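Local atomic coordinates of lactaldehyde dehydrogenase (Escherichia coli, PDB entry 2IMP), a protein that catalyses the irreversible, NAD-dependent oxidation of L-lactaldehyde to L-lactate, and also oxidises glycolaldehyde, in the breakdown of fucose and rhamnose. Residues A33-I38 with I90-G95; G94-Q99 with W152-F157. All coordinates share one frame; numbering follows the deposited sequence.

Interaction 1: residues A33-I38 with I90-G95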
ATOM      1  N   ALA A  33      29.225  42.905  -2.641  1.00 30.84           N
ATOM      2  CA  ALA A  33      28.902  43.658  -3.843  1.00 31.66           C
ATOM      3  C   ALA A  33      27.511  43.300  -4.418  1.00 31.48           C
ATOM      4  O   ALA A  33      27.081  42.147  -4.337  1.00 31.53           O
ATOM      5  CB  ALA A  33      29.969  43.429  -4.903  1.00 30.82           C
ATOM      6  N   VAL A  34      26.829  44.295  -4.980  1.00 29.72           N
ATOM      7  CA  VAL A  34      25.511  44.089  -5.566  1.00 28.46           C
ATOM      8  C   VAL A  34      25.563  43.340  -6.917  1.00 28.46           C
ATOM      9  O   VAL A  34      26.052  43.865  -7.914  1.00 28.32           O
ATOM     10  CB  VAL A  34      24.781  45.434  -5.757  1.00 27.27           C
ATOM     11  CG1 VAL A  34      23.397  45.203  -6.351  1.00 28.25           C
ATOM     12  CG2 VAL A  34      24.669  46.150  -4.418  1.00 25.87           C
ATOM     13  N   ILE A  35      25.056  42.114  -6.925  1.00 27.34           N
ATOM     14  CA  ILE A  35      25.078  41.296  -8.126  1.00 26.54           C
ATOM     15  C   ILE A  35      23.793  41.367  -8.981  1.00 25.61           C
ATOM     16  O   ILE A  35      23.797  41.052 -10.171  1.00 26.39           O
ATOM     17  CB  ILE A  35      25.381  39.838  -7.747  1.00 26.53           C
ATOM     18  CG1 ILE A  35      24.281  39.291  -6.835  1.00 27.50           C
ATOM     19  CG2 ILE A  35      26.721  39.774  -7.019  1.00 25.09           C
ATOM     20  CD1 ILE A  35      24.570  37.907  -6.281  1.00 28.61           C
ATOM     21  N   SER A  36      22.707  41.791  -8.352  1.00 24.33           N
ATOM     22  CA  SER A  36      21.435  41.921  -9.037  1.00 22.99           C
ATOM     23  C   SER A  36      20.382  42.626  -8.192  1.00 21.65           C
ATOM     24  O   SER A  36      20.596  42.889  -7.010  1.00 22.23           O
ATOM     25  CB  SER A  36      20.900  40.543  -9.445  1.00 24.05           C
ATOM     26  OG  SER A  36      20.555  39.771  -8.306  1.00 22.34           O
ATOM     27  N   ARG A  37      19.255  42.931  -8.819  1.00 21.19           N
ATOM     28  CA  ARG A  37      18.153  43.581  -8.144  1.00 22.55           C
ATOM     29  C   ARG A  37      16.786  42.974  -8.510  1.00 22.80           C
ATOM     30  O   ARG A  37      16.528  42.641  -9.668  1.00 22.41           O
ATOM     31  CB  ARG A  37      18.148  45.082  -8.457  1.00 26.78           C
ATOM     32  CG  ARG A  37      19.218  45.882  -7.710  1.00 31.47           C
ATOM     33  CD  ARG A  37      18.980  47.383  -7.843  1.00 34.70           C
ATOM     34  NE  ARG A  37      19.448  47.906  -9.122  1.00 39.27           N
ATOM     35  CZ  ARG A  37      20.702  48.281  -9.357  1.00 40.91           C
ATOM     36  NH1 ARG A  37      21.613  48.198  -8.395  1.00 40.99           N
ATOM     37  NH2 ARG A  37      21.050  48.732 -10.555  1.00 42.89           N
ATOM     38  N   ILE A  38      15.931  42.813  -7.508  1.00 21.34           N
ATOM     39  CA  ILE A  38      14.608  42.272  -7.749  1.00 20.72           C
ATOM     40  C   ILE A  38      13.504  43.213  -7.280  1.00 21.31           C
ATOM     41  O   ILE A  38      13.702  44.015  -6.366  1.00 20.81           O
ATOM     42  CB  ILE A  38      14.401  40.907  -7.046  1.00 19.38           C
ATOM     43  CG1 ILE A  38      14.630  41.058  -5.543  1.00 17.65           C
ATOM     44  CG2 ILE A  38      15.323  39.865  -7.652  1.00 18.87           C
ATOM     45  CD1 ILE A  38      14.205  39.844  -4.738  1.00 20.46           C
ATOM     46  N   ILE A  90      24.351  30.167  -7.840  1.00 16.19           N
ATOM     47  CA  ILE A  90      24.203  29.741  -6.457  1.00 16.81           C
ATOM     48  C   ILE A  90      25.445  30.118  -5.621  1.00 17.20           C
ATOM     49  O   ILE A  90      25.329  30.660  -4.518  1.00 16.62           O
ATOM     50  CB  ILE A  90      23.957  28.215  -6.374  1.00 16.91           C
ATOM     51  CG1 ILE A  90      22.675  27.865  -7.141  1.00 17.15           C
ATOM     52  CG2 ILE A  90      23.850  27.776  -4.916  1.00 15.61           C
ATOM     53  CD1 ILE A  90      22.347  26.380  -7.158  1.00 18.14           C
ATOM     54  N   VAL A  91      26.621  29.823  -6.170  1.00 17.49           N
ATOM     55  CA  VAL A  91      27.872  30.175  -5.509  1.00 18.73           C
ATOM     56  C   VAL A  91      27.916  31.682  -5.175  1.00 19.80           C
ATOM     57  O   VAL A  91      28.148  32.089  -4.038  1.00 20.90           O
ATOM     58  CB  VAL A  91      29.089  29.868  -6.419  1.00 16.98           C
ATOM     59  CG1 VAL A  91      30.364  30.387  -5.774  1.00 17.31           C
ATOM     60  CG2 VAL A  91      29.196  28.370  -6.674  1.00 16.11           C
ATOM     61  N   GLU A  92      27.660  32.479  -6.207  1.00 21.04           N
ATOM     62  CA  GLU A  92      27.657  33.929  -6.129  1.00 21.31           C
ATOM     63  C   GLU A  92      26.687  34.562  -5.097  1.00 21.21           C
ATOM     64  O   GLU A  92      27.082  35.436  -4.323  1.00 20.88           O
ATOM     65  CB  GLU A  92      27.366  34.487  -7.522  1.00 22.94           C
ATOM     66  CG  GLU A  92      27.234  35.990  -7.587  1.00 27.70           C
ATOM     67  CD  GLU A  92      27.071  36.478  -9.008  1.00 30.95           C
ATOM     68  OE1 GLU A  92      26.179  35.953  -9.712  1.00 31.69           O
ATOM     69  OE2 GLU A  92      27.832  37.383  -9.420  1.00 30.84           O
ATOM     70  N   GLU A  93      25.431  34.124  -5.092  1.00 19.54           N
ATOM     71  CA  GLU A  93      24.459  34.689  -4.161  1.00 18.36           C
ATOM     72  C   GLU A  93      24.293  33.922  -2.827  1.00 17.62           C
ATOM     73  O   GLU A  93      23.972  34.522  -1.799  1.00 16.93           O
ATOM     74  CB  GLU A  93      23.093  34.833  -4.850  1.00 19.77           C
ATOM     75  CG  GLU A  93      22.374  33.520  -5.130  1.00 19.95           C
ATOM     76  CD  GLU A  93      21.130  33.698  -5.997  1.00 21.12           C
ATOM     77  OE1 GLU A  93      20.474  34.763  -5.923  1.00 19.53           O
ATOM     78  OE2 GLU A  93      20.804  32.756  -6.748  1.00 21.40           O
ATOM     79  N   GLY A  94      24.528  32.612  -2.859  1.00 17.61           N
ATOM     80  CA  GLY A  94      24.380  31.801  -1.662  1.00 18.12           C
ATOM     81  C   GLY A  94      25.652  31.618  -0.852  1.00 19.28           C
ATOM     82  O   GLY A  94      25.602  31.217   0.315  1.00 18.22           O
ATOM     83  N   GLY A  95      26.796  31.892  -1.467  1.00 18.42           N
ATOM     84  CA  GLY A  95      28.052  31.755  -0.759  1.00 19.81           C
ATOM     85  C   GLY A  95      28.527  30.334  -0.512  1.00 21.05           C
ATOM     86  O   GLY A  95      29.444  30.119   0.283  1.00 21.27           O
TER

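Interaction 2: residues G94-Q99 with W152-F157. With NAI (1,4-dihydronicotinamide adenine dinucleotide), chain D; LAC (lactic acid), chain E.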
ATOM      1  N   GLY A  94      24.528  32.612  -2.859  1.00 17.61           N
ATOM      2  CA  GLY A  94      24.380  31.801  -1.662  1.00 18.12           C
ATOM      3  C   GLY A  94      25.652  31.618  -0.852  1.00 19.28           C
ATOM      4  O   GLY A  94      25.602  31.217   0.315  1.00 18.22           O
ATOM      5  N   GLY A  95      26.796  31.892  -1.467  1.00 18.42           N
ATOM      6  CA  GLY A  95      28.052  31.755  -0.759  1.00 19.81           C
ATOM      7  C   GLY A  95      28.527  30.334  -0.512  1.00 21.05           C
ATOM      8  O   GLY A  95      29.444  30.119   0.283  1.00 21.27           O
ATOM      9  N   LYS A  96      27.913  29.352  -1.161  1.00 20.72           N
ATOM     10  CA  LYS A  96      28.373  27.988  -0.962  1.00 22.62           C
ATOM     11  C   LYS A  96      29.525  27.607  -1.918  1.00 21.54           C
ATOM     12  O   LYS A  96      29.634  28.152  -3.018  1.00 20.19           O
ATOM     13  CB  LYS A  96      27.220  26.987  -1.109  1.00 26.10           C
ATOM     14  CG  LYS A  96      26.601  26.908  -2.485  1.00 28.31           C
ATOM     15  CD  LYS A  96      25.906  25.559  -2.676  1.00 33.68           C
ATOM     16  CE  LYS A  96      24.828  25.305  -1.626  1.00 34.60           C
ATOM     17  NZ  LYS A  96      24.342  23.894  -1.658  1.00 35.09           N
ATOM     18  N   ILE A  97      30.377  26.688  -1.483  1.00 21.31           N
ATOM     19  CA  ILE A  97      31.508  26.270  -2.296  1.00 21.49           C
ATOM     20  C   ILE A  97      31.115  25.635  -3.642  1.00 22.23           C
ATOM     21  O   ILE A  97      30.093  24.949  -3.743  1.00 20.68           O
ATOM     22  CB  ILE A  97      32.413  25.298  -1.515  1.00 21.80           C
ATOM     23  CG1 ILE A  97      31.663  24.001  -1.217  1.00 22.02           C
ATOM     24  CG2 ILE A  97      32.859  25.958  -0.206  1.00 22.09           C
ATOM     25  CD1 ILE A  97      32.515  22.948  -0.532  1.00 24.23           C
ATOM     26  N   GLN A  98      31.928  25.893  -4.663  1.00 21.68           N
ATOM     27  CA  GLN A  98      31.680  25.378  -6.004  1.00 21.87           C
ATOM     28  C   GLN A  98      31.230  23.905  -6.072  1.00 22.19           C
ATOM     29  O   GLN A  98      30.287  23.579  -6.780  1.00 22.02           O
ATOM     30  CB  GLN A  98      32.929  25.557  -6.872  1.00 22.70           C
ATOM     31  CG  GLN A  98      33.241  27.000  -7.244  1.00 23.64           C
ATOM     32  CD  GLN A  98      34.609  27.147  -7.889  1.00 25.70           C
ATOM     33  OE1 GLN A  98      34.940  26.431  -8.833  1.00 27.99           O
ATOM     34  NE2 GLN A  98      35.410  28.078  -7.382  1.00 25.77           N
ATOM     35  N   GLN A  99      31.909  23.033  -5.334  1.00 21.97           N
ATOM     36  CA  GLN A  99      31.561  21.619  -5.353  1.00 22.60           C
ATOM     37  C   GLN A  99      30.131  21.311  -4.888  1.00 21.62           C
ATOM     38  O   GLN A  99      29.453  20.467  -5.474  1.00 20.69           O
ATOM     39  CB  GLN A  99      32.553  20.803  -4.512  1.00 23.36           C
ATOM     40  CG  GLN A  99      33.950  20.753  -5.088  1.00 25.95           C
ATOM     41  CD  GLN A  99      34.817  21.946  -4.725  1.00 26.63           C
ATOM     42  OE1 GLN A  99      34.326  22.940  -4.159  1.00 26.30           O
ATOM     43  NE2 GLN A  99      36.099  21.871  -5.035  1.00 25.11           N
ATOM     44  N   TRP A 152      17.138  30.659   1.820  1.00 15.41           N
ATOM     45  CA  TRP A 152      18.395  30.905   1.107  1.00 18.04           C
ATOM     46  C   TRP A 152      19.309  29.671   0.966  1.00 18.54           C
ATOM     47  O   TRP A 152      20.171  29.636   0.089  1.00 17.48           O
ATOM     48  CB  TRP A 152      19.207  32.010   1.777  1.00 18.62           C
ATOM     49  CG  TRP A 152      19.544  31.696   3.169  1.00 21.33           C
ATOM     50  CD1 TRP A 152      18.848  32.038   4.191  1.00 20.56           C
ATOM     51  CD2 TRP A 152      20.646  30.913   3.661  1.00 21.68           C
ATOM     52  NE1 TRP A 152      19.395  31.552   5.366  1.00 21.92           N
ATOM     53  CE2 TRP A 152      20.514  30.861   5.067  1.00 23.25           C
ATOM     54  CE3 TRP A 152      21.717  30.279   3.066  1.00 23.94           C
ATOM     55  CZ2 TRP A 152      21.407  30.171   5.881  1.00 23.47           C
ATOM     56  CZ3 TRP A 152      22.605  29.594   3.869  1.00 25.56           C
ATOM     57  CH2 TRP A 152      22.449  29.552   5.271  1.00 26.05           C
ATOM     58  N   ASN A 153      19.127  28.687   1.846  1.00 19.15           N
ATOM     59  CA  ASN A 153      19.921  27.460   1.804  1.00 21.07           C
ATOM     60  C   ASN A 153      19.316  26.428   0.822  1.00 20.04           C
ATOM     61  O   ASN A 153      18.118  26.149   0.873  1.00 18.64           O
ATOM     62  CB  ASN A 153      20.026  26.858   3.209  1.00 24.08           C
ATOM     63  CG  ASN A 153      21.172  25.869   3.332  1.00 29.69           C
ATOM     64  OD1 ASN A 153      22.316  26.186   3.003  1.00 32.43           O
ATOM     65  ND2 ASN A 153      20.873  24.664   3.814  1.00 33.24           N
ATOM     66  N   PHE A 154      20.147  25.861  -0.050  1.00 18.94           N
ATOM     67  CA  PHE A 154      19.641  24.940  -1.064  1.00 18.34           C
ATOM     68  C   PHE A 154      18.434  25.558  -1.801  1.00 17.34           C
ATOM     69  O   PHE A 154      17.418  24.900  -2.030  1.00 14.93           O
ATOM     70  CB  PHE A 154      19.225  23.603  -0.440  1.00 20.77           C
ATOM     71  CG  PHE A 154      20.376  22.774   0.048  1.00 25.02           C
ATOM     72  CD1 PHE A 154      20.893  22.958   1.325  1.00 25.95           C
ATOM     73  CD2 PHE A 154      20.981  21.844  -0.792  1.00 25.75           C
ATOM     74  CE1 PHE A 154      21.981  22.208   1.771  1.00 26.78           C
ATOM     75  CE2 PHE A 154      22.068  21.091  -0.355  1.00 27.29           C
ATOM     76  CZ  PHE A 154      22.575  21.284   0.925  1.00 25.13           C
ATOM     77  N   PRO A 155      18.557  26.842  -2.178  1.00 16.30           N
ATOM     78  CA  PRO A 155      17.509  27.594  -2.872  1.00 15.11           C
ATOM     79  C   PRO A 155      17.009  26.963  -4.181  1.00 14.67           C
ATOM     80  O   PRO A 155      15.807  26.957  -4.446  1.00 15.51           O
ATOM     81  CB  PRO A 155      18.161  28.953  -3.101  1.00 13.95           C
ATOM     82  CG  PRO A 155      19.591  28.575  -3.343  1.00 14.86           C
ATOM     83  CD  PRO A 155      19.836  27.581  -2.224  1.00 15.37           C
ATOM     84  N   PHE A 156      17.935  26.459  -4.993  1.00 14.04           N
ATOM     85  CA  PHE A 156      17.566  25.853  -6.263  1.00 12.27           C
ATOM     86  C   PHE A 156      16.808  24.529  -6.075  1.00 12.94           C
ATOM     87  O   PHE A 156      15.707  24.343  -6.607  1.00 12.36           O
ATOM     88  CB  PHE A 156      18.817  25.623  -7.113  1.00 12.95           C
ATOM     89  CG  PHE A 156      18.530  25.355  -8.564  1.00 13.60           C
ATOM     90  CD1 PHE A 156      17.903  26.320  -9.350  1.00 11.00           C
ATOM     91  CD2 PHE A 156      18.867  24.132  -9.142  1.00 12.77           C
ATOM     92  CE1 PHE A 156      17.636  26.078 -10.704  1.00 14.43           C
ATOM     93  CE2 PHE A 156      18.604  23.879 -10.495  1.00 11.54           C
ATOM     94  CZ  PHE A 156      17.979  24.849 -11.274  1.00 12.63           C
ATOM     95  N   PHE A 157      17.408  23.621  -5.310  1.00 11.79           N
ATOM     96  CA  PHE A 157      16.771  22.349  -5.033  1.00 11.11           C
ATOM     97  C   PHE A 157      15.350  22.519  -4.459  1.00 11.49           C
ATOM     98  O   PHE A 157      14.409  21.860  -4.897  1.00 12.26           O
ATOM     99  CB  PHE A 157      17.617  21.536  -4.048  1.00 11.61           C
ATOM    100  CG  PHE A 157      16.893  20.355  -3.467  1.00 12.47           C
ATOM    101  CD1 PHE A 157      16.386  19.356  -4.293  1.00 11.93           C
ATOM    102  CD2 PHE A 157      16.704  20.248  -2.093  1.00 11.47           C
ATOM    103  CE1 PHE A 157      15.694  18.271  -3.762  1.00 14.26           C
ATOM    104  CE2 PHE A 157      16.016  19.165  -1.549  1.00 13.95           C
ATOM    105  CZ  PHE A 157      15.511  18.175  -2.382  1.00 12.75           C
TER
HETATM  106  PA  NAI D 506      13.202  32.675   6.653  0.50 26.44           P
HETATM  107  O1A NAI D 506      11.981  32.129   7.268  0.50 29.52           O
HETATM  108  O2A NAI D 506      13.653  33.995   7.289  0.50 27.21           O
HETATM  109  O5B NAI D 506      12.954  32.873   5.088  0.50 24.58           O
HETATM  110  C5B NAI D 506      12.517  31.838   4.221  0.50 19.43           C
HETATM  111  C4B NAI D 506      11.391  32.309   3.287  0.50 15.44           C
HETATM  112  O4B NAI D 506      10.231  32.701   4.024  0.50 12.67           O
HETATM  113  C3B NAI D 506      11.753  33.526   2.421  0.50 13.56           C
HETATM  114  O3B NAI D 506      11.286  33.334   1.089  0.50 13.82           O
HETATM  115  C2B NAI D 506      11.094  34.675   3.159  0.50 11.93           C
HETATM  116  O2B NAI D 506      10.850  35.829   2.399  0.50 12.63           O
HETATM  117  C1B NAI D 506       9.839  34.031   3.691  0.50 13.34           C
HETATM  118  N9A NAI D 506       9.263  34.723   4.883  0.50 12.70           N
HETATM  119  C8A NAI D 506       9.888  35.316   5.979  0.50 11.76           C
HETATM  120  N7A NAI D 506       8.925  35.825   6.807  0.50 12.60           N
HETATM  121  C5A NAI D 506       7.713  35.574   6.265  0.50 12.38           C
HETATM  122  C6A NAI D 506       6.396  35.863   6.679  0.50 13.56           C
HETATM  123  N6A NAI D 506       6.164  36.522   7.812  0.50 13.95           N
HETATM  124  N1A NAI D 506       5.319  35.456   5.876  0.50 13.21           N
HETATM  125  C2A NAI D 506       5.547  34.763   4.679  0.50 11.45           C
HETATM  126  N3A NAI D 506       6.861  34.478   4.275  0.50 11.41           N
HETATM  127  C4A NAI D 506       7.919  34.874   5.058  0.50 12.26           C
HETATM  128  O3  NAI D 506      14.307  31.523   6.816  0.50 32.48           O
HETATM  129  PN  NAI D 506      15.768  31.459   6.136  0.50 38.95           P
HETATM  130  O1N NAI D 506      15.684  31.675   4.681  0.50 38.81           O
HETATM  131  O2N NAI D 506      16.403  30.181   6.604  0.50 38.34           O
HETATM  132  O5D NAI D 506      16.499  32.688   6.894  0.50 38.29           O
HETATM  133  C5D NAI D 506      16.774  33.948   6.334  0.50 41.04           C
HETATM  134  C4D NAI D 506      17.410  34.785   7.420  0.50 43.57           C
HETATM  135  O4D NAI D 506      17.467  36.141   6.988  0.50 43.78           O
HETATM  136  C3D NAI D 506      16.893  34.880   8.874  0.50 44.70           C
HETATM  137  O3D NAI D 506      17.741  34.153   9.741  0.50 44.16           O
HETATM  138  C2D NAI D 506      16.853  36.350   9.203  0.50 44.88           C
HETATM  139  O2D NAI D 506      17.302  36.635  10.508  0.50 44.82           O
HETATM  140  C1D NAI D 506      17.706  36.955   8.115  0.50 44.46           C
HETATM  141  N1N NAI D 506      17.355  38.395   7.899  0.50 45.88           N
HETATM  142  C2N NAI D 506      16.301  38.678   7.023  0.50 47.82           C
HETATM  143  C3N NAI D 506      15.933  40.029   6.781  0.50 47.47           C
HETATM  144  C7N NAI D 506      14.800  40.357   5.835  0.50 47.42           C
HETATM  145  O7N NAI D 506      14.472  41.690   5.622  0.50 48.37           O
HETATM  146  N7N NAI D 506      14.091  39.430   5.188  0.50 48.15           N
HETATM  147  C4N NAI D 506      16.660  41.071   7.446  0.50 47.42           C
HETATM  148  C5N NAI D 506      17.730  40.762   8.336  0.50 47.29           C
HETATM  149  C6N NAI D 506      18.068  39.406   8.551  0.50 46.83           C
HETATM  150  C   LAC E 508      17.140  20.080   3.776  0.52 43.24           C
HETATM  151  CA  LAC E 508      17.243  21.575   3.793  0.52 43.22           C
HETATM  152  CB  LAC E 508      17.770  22.069   2.434  0.52 43.15           C
HETATM  153  O   LAC E 508      16.047  19.534   3.922  0.52 44.13           O
HETATM  154  OHN LAC E 508      15.943  22.156   3.993  0.52 42.25           O
HETATM  155  OXT LAC E 508      18.253  19.348   3.646  0.52 43.85           O

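Interaction 1: residues A33-I38 with I90-G95
Ile35, on strand 34-39, and Glu93, in the last turn of helix 83-94, bring the two backbones closest, with their CA atoms 7.7 Å apart. That gap is too wide for main-chain bonding, and side chains fill it. The helix closes with Gly94 N bonded to Ile90 O and Gly95 N to Val91 O. Ile35 carries the contact from the strand: its CD1 touches Glu92 CG at 3.5 Å and Glu93 CB at 3.7 Å. With CG1 between the backbone N and carbonyl carbon (chi1 62°), the other branch, CG2, lies alongside the Glu92 carboxylate, 3.6 Å from OE2. Ile35 and Ser36 together face Val26 in a classic beta bulge, which pairs strand 34-39 with the outermost strand 23-27 of the four-stranded N-terminal sheet. A branched hydrocarbon suits this place, since it packs on CG of Glu92 and CB of Glu93, nonpolar parts of acidic side chains. Glu92 stays extended; an alanine here has no CG or carboxylate, and would probably leave Ile35 CG2 without its neighbour across the contact and CD1 with little beyond Glu93 CB. Glu93 OE1 accepts Asn183 N and OE2 Asn184 N, where the start of helix 183-195 probably stabilises the buried carboxylate.

Interaction 2: residues G94-Q99 with W152-F157
Gly94 ends helix 83-94, and Gly95, the first residue past it, turns the chain so that Lys96 meets Phe154. Glycine suits both places: a CB on Gly94 would run into Ile90 O, and Gly95 has a positive phi of 74°. Lys96 then sends its long chain, bent at chi3 (58°), across to the aromatic ring. Its NZ sits over one face of Phe154, 4.0 Å from the ring centroid and 18° off the normal, shifted toward the rim, where CE2 is 3.8 Å away: a cation-pi contact. The charge has a second partner in a salt bridge with OE1 of Glu104, on helix 98-116; OE2 of the same carboxylate accepts the N-H of Phe157. Gln98 and Gln99 then begin helix 98-116. The facing segment is the loop leading into helix 155-168, a stretch of the aldehyde dehydrogenase fold that lines both cofactor and substrate pockets. Phe154 CD1 lies 3.4 Å from the methyl carbon CB of the bound lactate, so the ring spans lysine and ligand and offers that methyl a nonpolar surface. Trp152 serves the dinucleotide: a weak hydrogen bond, 3.4 Å, joins Trp152 N to the NADH phosphate oxygen O1N, and Trp152 CD1 lies 3.2 Å from O1N.

Interactions 1 and 2 lie about 11 Å apart, centre to centre, and share Gly94 and Gly95, so the end of helix 83-94 belongs to both. Along the chain, strand 34-39 comes first, then helix 83-94, the turn into helix 98-116, and finally the loop before helix 155-168. The two contacts also touch directly, with Ile90 CD1 packed on Phe156 CB at 3.6 Å and Ile90 CG2 on Lys96 CD at 3.8 Å. Interaction 1 joins the N-terminal sheet to helix 83-94, whereas interaction 2 joins the turn after that helix to the lactate and NADH pockets. The packing thus leads from interaction 1, centred about 19 Å from the centre of the chain, to interaction 2, about 11 Å from it and beside the lactate.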